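Local coordinates for protein NADPH-ferredoxin reductase FprA (Mycobacterium tuberculosis, PDB 1LQT) that transfers electrons between NADPH and ferredoxin through a bound FAD, and may supply electrons to P450 systems, at residues A[53-58]-A[131-136]; A[107-112]-A[122-127]; A[282-287]-A[316-321]. One frame throughout, in Å; residues are numbered along the deposited sequence. Where two conformers were deposited one is given.

Following the chain from the N terminus, residues 53-58 come first, in the loop between helices 48-51 and 64-71; contact 1 is closed when residues 131-136, at the end of helix 125-132, come back to them. Contact 2 (107-112 with 122-127) opens and closes within that span, joining the short strand 108-109 to the start of the same helix; both reach FAD. Contact 3 (282-287 with 316-321) follows in series and closes a loop rich in strand. Contacts 2 and 3 meet directly through neighbouring strands 122-124 and 317-320, and R320 NH2 forms a salt bridge of 2.7 Å to D109 OD1. Contacts 1 and 3 do not touch.

Contact 1 of 3, residues A[53-58]-A[131-136]; sequences VAPDHP and WYNAHP. With FAD (flavin-adenine dinucleotide), chain H.
The carbonyl oxygen of V53 accepts two hydrogen bonds, from N133 ND2 of the facing segment and from K61 NZ. The N133 bond runs 3.1 Å from ND2 to V53 O, but its N-H...O angle of 138° shows a clear bend, and the donor stands above the carbonyl plane. The other end of the same amide meets carbon: N133 OD1 lies 3.4 Å from P55 CD and also sits at the edge of the Y132 ring, in its plane. P55 CD thus touches two groups, since Y132 CE1 approaches it at 3.6 Å, the proline and tyrosine side chains crossing at about a right angle. Y132 has its CG between the backbone N and the carbonyl carbon (chi1 70°), a rotation that carries the ring to P55 although its CB bond heads neither toward nor away from the facing segment. On the flavin side V53 CG2 reaches FAD N5 at 3.6 Å. P55 belongs to a type I turn from A54 to H57, closed by H57 N bonding to A54 O at 2.8 Å. The contact therefore joins the V53-H57 loop of the FAD pocket to the C-terminal end of helix 125-132: N133 is the first residue past that helix, which a Schellman motif with A134 as C-prime ends. Helix 157-167 receives A54, H57 and Y132, and helix 180-186 packs on W131 and Y132.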
loop_
_atom_site.group_PDB
_atom_site.type_symbol
_atom_site.label_atom_id
_atom_site.label_comp_id
_atom_site.label_asym_id
_atom_site.label_seq_id
_atom_site.Cartn_x
_atom_site.Cartn_y
_atom_site.Cartn_z
ATOM N N VAL A 53 1.942 -5.843 0.626
ATOM C CA VAL A 53 1.514 -7.063 1.262
ATOM C C VAL A 53 2.694 -7.645 2.026
ATOM O O VAL A 53 3.812 -7.753 1.507
ATOM C CB VAL A 53 0.951 -8.066 0.232
ATOM C CG1 VAL A 53 0.599 -9.366 0.911
ATOM C CG2 VAL A 53 -0.263 -7.499 -0.490
ATOM N N ALA A 54 2.459 -8.021 3.273
ATOM C CA ALA A 54 3.517 -8.451 4.140
ATOM C C ALA A 54 4.193 -9.727 3.652
ATOM O O ALA A 54 3.556 -10.568 3.025
ATOM C CB ALA A 54 2.959 -8.662 5.527
ATOM N N PRO A 55 5.472 -9.887 3.979
ATOM C CA PRO A 55 6.194 -11.089 3.515
ATOM C C PRO A 55 5.670 -12.392 4.132
ATOM O O PRO A 55 5.910 -13.444 3.590
ATOM C CB PRO A 55 7.645 -10.775 3.874
ATOM C CG PRO A 55 7.549 -9.824 4.996
ATOM C CD PRO A 55 6.363 -8.930 4.657
ATOM N N ASP A 56 4.986 -12.293 5.273
ATOM C CA ASP A 56 4.319 -13.448 5.864
ATOM C C ASP A 56 2.880 -13.591 5.400
ATOM O O ASP A 56 2.123 -14.387 5.954
ATOM C CB ASP A 56 4.440 -13.439 7.390
ATOM C CG ASP A 56 3.741 -12.277 8.038
ATOM O OD1 ASP A 56 3.482 -11.259 7.344
ATOM O OD2 ASP A 56 3.455 -12.326 9.259
ATOM N N HIS A 57 2.505 -12.870 4.334
ATOM C CA HIS A 57 1.184 -13.000 3.701
ATOM C C HIS A 57 1.370 -13.421 2.216
ATOM O O HIS A 57 0.841 -12.782 1.298
ATOM C CB HIS A 57 0.380 -11.679 3.766
ATOM C CG HIS A 57 -0.250 -11.399 5.100
ATOM N ND1 HIS A 57 -0.595 -10.137 5.505
ATOM C CD2 HIS A 57 -0.755 -12.232 6.040
ATOM C CE1 HIS A 57 -1.157 -10.188 6.697
ATOM N NE2 HIS A 57 -1.241 -11.451 7.061
ATOM N N PRO A 58 2.109 -14.488 1.936
ATOM C CA PRO A 58 2.344 -14.846 0.529
ATOM C C PRO A 58 1.110 -15.270 -0.242
ATOM O O PRO A 58 1.055 -15.097 -1.470
ATOM C CB PRO A 58 3.315 -16.036 0.617
ATOM C CG PRO A 58 2.995 -16.659 1.944
ATOM C CD PRO A 58 2.769 -15.458 2.842
ATOM N N TRP A 131 10.733 -0.518 3.372
ATOM C CA TRP A 131 12.045 -1.028 3.721
ATOM C C TRP A 131 12.043 -2.551 3.895
ATOM O O TRP A 131 12.879 -3.236 3.307
ATOM C CB TRP A 131 12.540 -0.303 4.974
ATOM C CG TRP A 131 13.829 -0.804 5.509
ATOM C CD1 TRP A 131 15.082 -0.573 5.037
ATOM C CD2 TRP A 131 13.988 -1.609 6.662
ATOM N NE1 TRP A 131 16.019 -1.181 5.833
ATOM C CE2 TRP A 131 15.365 -1.825 6.845
ATOM C CE3 TRP A 131 13.106 -2.141 7.585
ATOM C CZ2 TRP A 131 15.865 -2.582 7.915
ATOM C CZ3 TRP A 131 13.596 -2.877 8.636
ATOM C CH2 TRP A 131 14.944 -3.093 8.781
ATOM N N TYR A 132 11.094 -3.084 4.655
ATOM C CA TYR A 132 11.123 -4.520 4.866
ATOM C C TYR A 132 10.710 -5.323 3.639
ATOM O O TYR A 132 11.026 -6.501 3.552
ATOM C CB TYR A 132 10.428 -4.977 6.143
ATOM C CG TYR A 132 8.924 -4.889 6.283
ATOM C CD1 TYR A 132 8.062 -5.501 5.421
ATOM C CD2 TYR A 132 8.378 -4.226 7.371
ATOM C CE1 TYR A 132 6.670 -5.470 5.645
ATOM C CE2 TYR A 132 7.019 -4.208 7.604
ATOM C CZ TYR A 132 6.155 -4.835 6.749
ATOM O OH TYR A 132 4.805 -4.805 7.036
ATOM N N ASN A 133 10.028 -4.675 2.703
ATOM C CA ASN A 133 9.654 -5.329 1.463
ATOM C C ASN A 133 10.574 -5.000 0.280
ATOM O O ASN A 133 10.252 -5.327 -0.855
ATOM C CB ASN A 133 8.192 -5.083 1.101
ATOM C CG ASN A 133 7.245 -6.055 1.742
ATOM O OD1 ASN A 133 7.619 -7.203 2.053
ATOM N ND2 ASN A 133 5.998 -5.640 1.883
ATOM N N ALA A 134 11.720 -4.407 0.561
ATOM C CA ALA A 134 12.757 -4.177 -0.453
ATOM C C ALA A 134 12.295 -3.257 -1.572
ATOM O O ALA A 134 12.749 -3.366 -2.708
ATOM C CB ALA A 134 13.300 -5.481 -1.018
ATOM N N HIS A 135 11.424 -2.302 -1.261
ATOM C CA HIS A 135 11.074 -1.274 -2.228
ATOM C C HIS A 135 12.291 -0.362 -2.383
ATOM O O HIS A 135 12.820 0.125 -1.394
ATOM C CB HIS A 135 9.883 -0.482 -1.686
ATOM C CG HIS A 135 9.324 0.518 -2.640
ATOM N ND1 HIS A 135 10.083 1.526 -3.197
ATOM C CD2 HIS A 135 8.066 0.647 -3.122
ATOM C CE1 HIS A 135 9.295 2.223 -3.989
ATOM N NE2 HIS A 135 8.059 1.738 -3.949
ATOM N N PRO A 136 12.754 -0.140 -3.609
ATOM C CA PRO A 136 14.010 0.589 -3.789
ATOM C C PRO A 136 14.008 2.015 -3.279
ATOM O O PRO A 136 15.078 2.524 -2.981
ATOM C CB PRO A 136 14.249 0.534 -5.289
ATOM C CG PRO A 136 13.028 0.072 -5.879
ATOM C CD PRO A 136 12.194 -0.634 -4.876
HETATM P PA FAD H . -0.632 0.352 -5.857
HETATM O O1A FAD H . 0.054 1.205 -4.867
HETATM O O2A FAD H . -0.734 -1.111 -5.633
HETATM O O5B FAD H . 0.077 0.544 -7.278
HETATM C C5B FAD H . 0.482 1.851 -7.705
HETATM C C4B FAD H . 1.589 1.646 -8.731
HETATM O O4B FAD H . 1.797 2.899 -9.378
HETATM C C3B FAD H . 2.934 1.226 -8.125
HETATM O O3B FAD H . 3.511 0.137 -8.807
HETATM C C2B FAD H . 3.752 2.486 -8.229
HETATM O O2B FAD H . 5.150 2.309 -8.258
HETATM C C1B FAD H . 3.189 3.113 -9.510
HETATM N N9A FAD H . 3.419 4.545 -9.642
HETATM C C8A FAD H . 3.181 5.496 -8.687
HETATM N N7A FAD H . 3.475 6.717 -9.117
HETATM C C5A FAD H . 3.958 6.534 -10.398
HETATM C C6A FAD H . 4.435 7.445 -11.344
HETATM N N6A FAD H . 4.468 8.756 -11.160
HETATM N N1A FAD H . 4.834 6.934 -12.541
HETATM C C2A FAD H . 4.749 5.594 -12.763
HETATM N N3A FAD H . 4.299 4.670 -11.905
HETATM C C4A FAD H . 3.914 5.191 -10.735
HETATM N N1 FAD H . -4.830 -5.991 0.233
HETATM C C2 FAD H . -5.194 -7.301 0.328
HETATM O O2 FAD H . -6.138 -7.739 -0.301
HETATM N N3 FAD H . -4.483 -8.132 1.179
HETATM C C4 FAD H . -3.376 -7.745 1.876
HETATM O O4 FAD H . -2.755 -8.556 2.599
HETATM C C4X FAD H . -2.977 -6.412 1.733
HETATM N N5 FAD H . -1.856 -5.945 2.383
HETATM C C5X FAD H . -1.500 -4.627 2.266
HETATM C C6 FAD H . -0.400 -4.150 2.935
HETATM C C7 FAD H . -0.044 -2.813 2.909
HETATM C C7M FAD H . 1.181 -2.340 3.643
HETATM C C8 FAD H . -0.821 -1.936 2.143
HETATM C C8M FAD H . -0.496 -0.468 2.097
HETATM C C9 FAD H . -1.927 -2.407 1.439
HETATM C C9A FAD H . -2.282 -3.748 1.488
HETATM N N10 FAD H . -3.402 -4.238 0.808
HETATM C C10 FAD H . -3.736 -5.566 0.908
HETATM C "C1'" FAD H . -4.231 -3.365 -0.074
HETATM C "C2'" FAD H . -3.688 -3.341 -1.503
HETATM O "O2'" FAD H . -2.297 -3.153 -1.441
HETATM C "C3'" FAD H . -4.349 -2.192 -2.288
HETATM O "O3'" FAD H . -5.756 -2.389 -2.384
HETATM C "C4'" FAD H . -3.912 -2.061 -3.747
HETATM O "O4'" FAD H . -2.541 -2.408 -3.915
HETATM C "C5'" FAD H . -4.155 -0.639 -4.252
HETATM O "O5'" FAD H . -3.912 -0.698 -5.663
HETATM P P FAD H . -3.509 0.548 -6.560
HETATM O O1P FAD H . -3.398 -0.016 -7.924
HETATM O O2P FAD H . -4.405 1.727 -6.363
HETATM O O3P FAD H . -2.093 1.030 -6.032
#

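Contact 2 of 3, residues A[107-112]-A[122-127]; sequences QSDRML and SIAAVD. With FAD (flavin-adenine dinucleotide), chain H; ACT (acetate ion), chain C.
D109 CB packs against A124 CB at 3.5 Å and against V126 CG2 at 3.6 Å, where the short strand 108-109 meets the strand-to-helix junction of the NADP-binding, Rossmann-type domain. A124 is the N-cap residue of helix 125-132 and V126 lies in its first turn, and together they make the tight part of the contact. With CG1 anti to the backbone N (chi1 178°), V126 CG2 falls beside that N, anti to the carbonyl carbon, and comes within 3.4 Å of S108 O. No direct hydrogen bond joins the segments; the dry part is van der Waals packing of D109 CB, A124 CB and V126 CG2, with S108 O against the last. The other half is wet. Two waters lie between the carboxylates of D109 and D127, whose planes stand 79° apart. Water 1 is 2.8 Å from D109 OD2, and in one of the two conformers of D127 both waters also reach its OD1. They may ease the repulsion between two like charges, although not every such bond can form at once and R320 is the stronger partner of D109. R110 turns to the bound NADP derivative, where its NH1 bonds to the adenine N7A, in keeping with its inferred role in NADP(+) binding. Q107 packs against the adenosine part of FAD: its NE2 donates to V104 O and lies 3.7 Å from FAD C2B.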
loop_
_atom_site.group_PDB
_atom_site.type_symbol
_atom_site.label_atom_id
_atom_site.label_comp_id
_atom_site.label_asym_id
_atom_site.label_seq_id
_atom_site.Cartn_x
_atom_site.Cartn_y
_atom_site.Cartn_z
ATOM N N GLN A 107 1.612 7.023 -2.659
ATOM C CA GLN A 107 3.047 6.771 -2.514
ATOM C C GLN A 107 3.698 7.352 -1.273
ATOM O O GLN A 107 4.857 7.053 -1.011
ATOM C CB GLN A 107 3.773 7.246 -3.764
ATOM C CG GLN A 107 3.403 6.516 -5.033
ATOM C CD GLN A 107 3.573 5.020 -4.915
ATOM O OE1 GLN A 107 4.654 4.555 -4.533
ATOM N NE2 GLN A 107 2.537 4.279 -5.217
ATOM N N SER A 108 2.958 8.134 -0.500
ATOM C CA SER A 108 3.494 8.742 0.705
ATOM C C SER A 108 2.611 8.374 1.891
ATOM O O SER A 108 1.805 7.472 1.839
ATOM C CB SER A 108 3.635 10.246 0.500
ATOM O OG SER A 108 4.333 10.860 1.558
ATOM N N ASP A 109 2.821 9.090 2.989
ATOM C CA ASP A 109 2.204 8.772 4.276
ATOM C C ASP A 109 1.442 9.956 4.837
ATOM O O ASP A 109 1.777 11.116 4.622
ATOM C CB ASP A 109 3.253 8.389 5.335
ATOM C CG ASP A 109 4.200 9.506 5.669
ATOM O OD1 ASP A 109 4.072 10.130 6.731
ATOM O OD2 ASP A 109 5.085 9.783 4.835
ATOM N N ARG A 110 0.430 9.639 5.627
ATOM C CA ARG A 110 -0.208 10.624 6.499
ATOM C C ARG A 110 0.653 10.817 7.745
ATOM O O ARG A 110 1.180 9.876 8.350
ATOM C CB ARG A 110 -1.590 10.177 6.895
ATOM C CG ARG A 110 -2.579 10.140 5.753
ATOM C CD ARG A 110 -4.002 9.933 6.182
ATOM N NE ARG A 110 -4.523 11.099 6.893
ATOM C CZ ARG A 110 -4.712 11.196 8.203
ATOM N NH1 ARG A 110 -4.353 10.252 9.038
ATOM N NH2 ARG A 110 -5.224 12.320 8.690
ATOM N N MET A 111 0.749 12.065 8.148
ATOM C CA MET A 111 1.476 12.473 9.339
ATOM C C MET A 111 0.563 12.666 10.528
ATOM O O MET A 111 -0.627 12.904 10.369
ATOM C CB MET A 111 2.309 13.715 9.042
ATOM C CG MET A 111 3.421 13.400 8.080
ATOM S SD MET A 111 4.399 14.856 7.680
ATOM C CE MET A 111 4.947 15.377 9.237
ATOM N N LEU A 112 1.166 12.557 11.712
ATOM C CA LEU A 112 0.473 12.848 12.956
ATOM C C LEU A 112 0.377 14.344 13.248
ATOM O O LEU A 112 -0.516 14.785 13.962
ATOM C CB LEU A 112 1.227 12.195 14.115
ATOM C CG LEU A 112 1.333 10.681 14.062
ATOM C CD1 LEU A 112 2.326 10.207 15.095
ATOM C CD2 LEU A 112 0.007 10.037 14.250
ATOM N N SER A 122 11.348 7.908 14.543
ATOM C CA SER A 122 9.930 8.155 14.277
ATOM C C SER A 122 9.724 8.123 12.771
ATOM O O SER A 122 10.238 8.976 12.068
ATOM C CB SER A 122 9.517 9.510 14.822
ATOM O OG SER A 122 8.209 9.852 14.401
ATOM N N ILE A 123 9.013 7.112 12.297
ATOM C CA ILE A 123 8.834 6.862 10.875
ATOM C C ILE A 123 7.397 6.504 10.588
ATOM O O ILE A 123 6.632 6.244 11.499
ATOM C CB ILE A 123 9.797 5.746 10.376
ATOM C CG1 ILE A 123 9.483 4.402 11.022
ATOM C CG2 ILE A 123 11.220 6.146 10.602
ATOM C CD1 ILE A 123 10.374 3.275 10.525
ATOM N N ALA A 124 7.048 6.489 9.307
ATOM C CA ALA A 124 5.752 6.014 8.873
ATOM C C ALA A 124 5.802 4.555 8.527
ATOM O O ALA A 124 6.824 4.017 8.124
ATOM C CB ALA A 124 5.259 6.795 7.653
ATOM N N ALA A 125 4.663 3.907 8.620
ATOM C CA ALA A 125 4.554 2.564 8.131
ATOM C C ALA A 125 4.893 2.479 6.651
ATOM O O ALA A 125 5.482 1.500 6.206
ATOM C CB ALA A 125 3.184 1.961 8.414
ATOM N N VAL A 126 4.513 3.497 5.875
ATOM C CA VAL A 126 4.895 3.482 4.462
ATOM C C VAL A 126 6.402 3.177 4.321
ATOM O O VAL A 126 6.819 2.356 3.515
ATOM C CB VAL A 126 4.575 4.826 3.791
ATOM C CG1 VAL A 126 5.019 4.809 2.343
ATOM C CG2 VAL A 126 3.077 5.104 3.878
ATOM N N ASP A 127 7.214 3.899 5.078
ATOM C CA ASP A 127 8.648 3.764 4.970
ATOM C C ASP A 127 9.144 2.453 5.598
ATOM O O ASP A 127 10.083 1.871 5.085
ATOM C CB ASP A 127 9.380 4.943 5.589
ATOM C CG ASP A 127 9.036 6.248 4.946
ATOM O OD1 ASP A 127 7.840 6.672 4.986
ATOM O OD2 ASP A 127 9.921 6.943 4.407
HETATM P PA FAD H . -0.632 0.352 -5.857
HETATM O O1A FAD H . 0.054 1.205 -4.867
HETATM O O2A FAD H . -0.734 -1.111 -5.633
HETATM O O5B FAD H . 0.077 0.544 -7.278
HETATM C C5B FAD H . 0.482 1.851 -7.705
HETATM C C4B FAD H . 1.589 1.646 -8.731
HETATM O O4B FAD H . 1.797 2.899 -9.378
HETATM C C3B FAD H . 2.934 1.226 -8.125
HETATM O O3B FAD H . 3.511 0.137 -8.807
HETATM C C2B FAD H . 3.752 2.486 -8.229
HETATM O O2B FAD H . 5.150 2.309 -8.258
HETATM C C1B FAD H . 3.189 3.113 -9.510
HETATM N N9A FAD H . 3.419 4.545 -9.642
HETATM C C8A FAD H . 3.181 5.496 -8.687
HETATM N N7A FAD H . 3.475 6.717 -9.117
HETATM C C5A FAD H . 3.958 6.534 -10.398
HETATM C C6A FAD H . 4.435 7.445 -11.344
HETATM N N6A FAD H . 4.468 8.756 -11.160
HETATM N N1A FAD H . 4.834 6.934 -12.541
HETATM C C2A FAD H . 4.749 5.594 -12.763
HETATM N N3A FAD H . 4.299 4.670 -11.905
HETATM C C4A FAD H . 3.914 5.191 -10.735
HETATM N N1 FAD H . -4.830 -5.991 0.233
HETATM C C2 FAD H . -5.194 -7.301 0.328
HETATM O O2 FAD H . -6.138 -7.739 -0.301
HETATM N N3 FAD H . -4.483 -8.132 1.179
HETATM C C4 FAD H . -3.376 -7.745 1.876
HETATM O O4 FAD H . -2.755 -8.556 2.599
HETATM C C4X FAD H . -2.977 -6.412 1.733
HETATM N N5 FAD H . -1.856 -5.945 2.383
HETATM C C5X FAD H . -1.500 -4.627 2.266
HETATM C C6 FAD H . -0.400 -4.150 2.935
HETATM C C7 FAD H . -0.044 -2.813 2.909
HETATM C C7M FAD H . 1.181 -2.340 3.643
HETATM C C8 FAD H . -0.821 -1.936 2.143
HETATM C C8M FAD H . -0.496 -0.468 2.097
HETATM C C9 FAD H . -1.927 -2.407 1.439
HETATM C C9A FAD H . -2.282 -3.748 1.488
HETATM N N10 FAD H . -3.402 -4.238 0.808
HETATM C C10 FAD H . -3.736 -5.566 0.908
HETATM C "C1'" FAD H . -4.231 -3.365 -0.074
HETATM C "C2'" FAD H . -3.688 -3.341 -1.503
HETATM O "O2'" FAD H . -2.297 -3.153 -1.441
HETATM C "C3'" FAD H . -4.349 -2.192 -2.288
HETATM O "O3'" FAD H . -5.756 -2.389 -2.384
HETATM C "C4'" FAD H . -3.912 -2.061 -3.747
HETATM O "O4'" FAD H . -2.541 -2.408 -3.915
HETATM C "C5'" FAD H . -4.155 -0.639 -4.252
HETATM O "O5'" FAD H . -3.912 -0.698 -5.663
HETATM P P FAD H . -3.509 0.548 -6.560
HETATM O O1P FAD H . -3.398 -0.016 -7.924
HETATM O O2P FAD H . -4.405 1.727 -6.363
HETATM O O3P FAD H . -2.093 1.030 -6.032
HETATM C C ACT C . -3.550 12.981 11.415
HETATM O O ACT C . -4.833 12.821 11.477
HETATM O OXT ACT C . -3.037 14.144 11.511
HETATM C CH3 ACT C . -2.654 11.819 11.222
HETATM O O HOH W 1 6.406 7.977 3.206
HETATM O O HOH W 2 7.741 9.610 5.860
#

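Contact 3 of 3, residues A[282-287]-A[316-321]; sequences RKVERI and QLVVRS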
loop_
_atom_site.group_PDB
_atom_site.type_symbol
_atom_site.label_atom_id
_atom_site.label_comp_id
_atom_site.label_asym_id
_atom_site.label_seq_id
_atom_site.Cartn_x
_atom_site.Cartn_y
_atom_site.Cartn_z
ATOM N N ARG A 282 18.051 13.836 20.436
ATOM C CA ARG A 282 18.503 13.465 19.106
ATOM C C ARG A 282 17.883 12.221 18.474
ATOM O O ARG A 282 18.156 11.924 17.321
ATOM C CB ARG A 282 20.036 13.338 19.080
ATOM C CG ARG A 282 20.751 14.524 19.709
ATOM C CD ARG A 282 22.240 14.570 19.384
ATOM N NE ARG A 282 22.924 13.378 19.882
ATOM C CZ ARG A 282 23.659 13.349 20.987
ATOM N NH1 ARG A 282 23.820 14.449 21.709
ATOM N NH2 ARG A 282 24.237 12.218 21.369
ATOM N N LYS A 283 17.041 11.498 19.212
ATOM C CA LYS A 283 16.338 10.333 18.677
ATOM C C LYS A 283 15.178 10.061 19.606
ATOM O O LYS A 283 15.119 10.586 20.709
ATOM C CB LYS A 283 17.231 9.106 18.638
ATOM C CG LYS A 283 17.723 8.687 20.029
ATOM C CD LYS A 283 18.703 7.526 19.966
ATOM C CE LYS A 283 19.163 7.073 21.353
ATOM N NZ LYS A 283 19.927 5.764 21.271
ATOM N N VAL A 284 14.256 9.229 19.159
ATOM C CA VAL A 284 13.119 8.880 19.980
ATOM C C VAL A 284 13.572 8.133 21.224
ATOM O O VAL A 284 14.282 7.124 21.132
ATOM C CB VAL A 284 12.144 8.003 19.192
ATOM C CG1 VAL A 284 11.019 7.512 20.075
ATOM C CG2 VAL A 284 11.578 8.737 18.003
ATOM N N GLU A 285 13.084 8.618 22.376
ATOM C CA GLU A 285 13.322 7.964 23.657
ATOM C C GLU A 285 12.065 7.738 24.461
ATOM O O GLU A 285 12.021 6.856 25.297
ATOM C CB GLU A 285 14.322 8.751 24.492
ATOM C CG GLU A 285 15.698 8.794 23.868
ATOM C CD GLU A 285 16.697 9.527 24.727
ATOM O OE1 GLU A 285 16.835 10.768 24.580
ATOM O OE2 GLU A 285 17.320 8.853 25.565
ATOM N N ARG A 286 11.032 8.535 24.242
ATOM C CA ARG A 286 9.772 8.394 24.983
ATOM C C ARG A 286 8.670 9.036 24.176
ATOM O O ARG A 286 8.919 9.853 23.289
ATOM C CB ARG A 286 9.847 8.884 26.398
ATOM C CG ARG A 286 10.301 10.246 26.607
ATOM C CD ARG A 286 11.073 10.501 27.986
ATOM N NE ARG A 286 11.834 11.717 27.769
ATOM C CZ ARG A 286 13.080 11.785 27.391
ATOM N NH1 ARG A 286 13.839 10.703 27.367
ATOM N NH2 ARG A 286 13.603 12.981 27.125
ATOM N N ILE A 287 7.444 8.643 24.490
ATOM C CA ILE A 287 6.290 9.204 23.850
ATOM C C ILE A 287 5.287 9.613 24.901
ATOM O O ILE A 287 5.072 8.922 25.883
ATOM C CB ILE A 287 5.681 8.202 22.815
ATOM C CG1 ILE A 287 4.588 8.843 21.954
ATOM C CG2 ILE A 287 5.207 6.918 23.477
ATOM C CD1 ILE A 287 4.174 8.023 20.753
ATOM N N GLN A 316 11.708 3.419 21.741
ATOM C CA GLN A 316 12.869 3.746 20.909
ATOM C C GLN A 316 12.554 3.724 19.412
ATOM O O GLN A 316 13.402 4.073 18.605
ATOM C CB GLN A 316 14.043 2.840 21.244
ATOM C CG GLN A 316 14.415 2.874 22.706
ATOM C CD GLN A 316 13.508 2.000 23.541
ATOM O OE1 GLN A 316 13.105 0.936 23.092
ATOM N NE2 GLN A 316 13.224 2.428 24.797
ATOM N N LEU A 317 11.330 3.343 19.066
ATOM C CA LEU A 317 10.830 3.344 17.689
ATOM C C LEU A 317 9.365 3.695 17.758
ATOM O O LEU A 317 8.634 3.101 18.545
ATOM C CB LEU A 317 10.986 1.970 17.050
ATOM C CG LEU A 317 10.432 1.825 15.630
ATOM C CD1 LEU A 317 11.201 2.650 14.633
ATOM C CD2 LEU A 317 10.406 0.351 15.240
ATOM N N VAL A 318 8.933 4.643 16.935
ATOM C CA VAL A 318 7.527 4.975 16.767
ATOM C C VAL A 318 7.249 4.859 15.267
ATOM O O VAL A 318 7.887 5.535 14.463
ATOM C CB VAL A 318 7.196 6.390 17.267
ATOM C CG1 VAL A 318 5.744 6.732 16.934
ATOM C CG2 VAL A 318 7.422 6.486 18.756
ATOM N N VAL A 319 6.319 3.990 14.918
ATOM C CA VAL A 319 5.872 3.836 13.547
ATOM C C VAL A 319 4.431 4.317 13.476
ATOM O O VAL A 319 3.549 3.772 14.115
ATOM C CB VAL A 319 5.925 2.392 13.067
ATOM C CG1 VAL A 319 5.507 2.303 11.600
ATOM C CG2 VAL A 319 7.314 1.801 13.256
ATOM N N ARG A 320 4.203 5.374 12.710
ATOM C CA ARG A 320 2.845 5.860 12.493
ATOM C C ARG A 320 2.223 5.076 11.344
ATOM O O ARG A 320 2.709 5.121 10.221
ATOM C CB ARG A 320 2.782 7.368 12.267
ATOM C CG ARG A 320 3.497 7.880 11.023
ATOM C CD ARG A 320 3.388 9.374 10.860
ATOM N NE ARG A 320 4.140 9.840 9.712
ATOM C CZ ARG A 320 5.427 10.116 9.734
ATOM N NH1 ARG A 320 6.185 9.958 10.813
ATOM N NH2 ARG A 320 6.002 10.570 8.635
ATOM N N SER A 321 1.153 4.355 11.640
ATOM C CA SER A 321 0.374 3.638 10.634
ATOM C C SER A 321 -1.004 4.262 10.577
ATOM O O SER A 321 -2.009 3.648 10.905
ATOM C CB SER A 321 0.357 2.132 10.919
ATOM O OG SER A 321 -0.194 1.457 9.808
HETATM O O HOH W 3 15.357 5.973 18.827
HETATM O O HOH W 4 13.925 4.996 25.971
#
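V284 and V318 each hold CG1 anti to the backbone N (chi1 174° in both), and these torsions set V284 CG1 against V318 CG2 at 4.0 Å. The contact joins the start of strand 286-296, the central strand of the three-stranded antiparallel sheet, to strand 317-320 of the parallel sheet in the Rossmann-type NADP-binding domain. I287 also points its CB bond toward V318, and its CD1 lies 4.1 Å from V318 CG2. That one methyl is therefore shared by V284, whose side chain crosses V318 at about a right angle, and by I287, which meets it obliquely. I278 of strand 273-279 packs on both valines, and P275 of the same strand packs on I287. E285 and R286 both face K279 in a classic beta bulge at the start of strand 286-296. No hydrogen bond runs directly between the two segments. Backbone contact is by van der Waals approach, with V284 O 3.7 Å from Q316 CA, and water completes the polar side. Water 3 donates to V284 O at 2.8 Å and to Q316 O at 2.7 Å, linking two carbonyls that cannot bond to each other. Q316 points its CB bond away from the facing segment, and its OE1 accepts from R149 N. Its amide nitrogen serves a second bridge: Q316 NE2 donates over 2.9 Å to water 4, which in turn donates to E285 O at 2.7 Å.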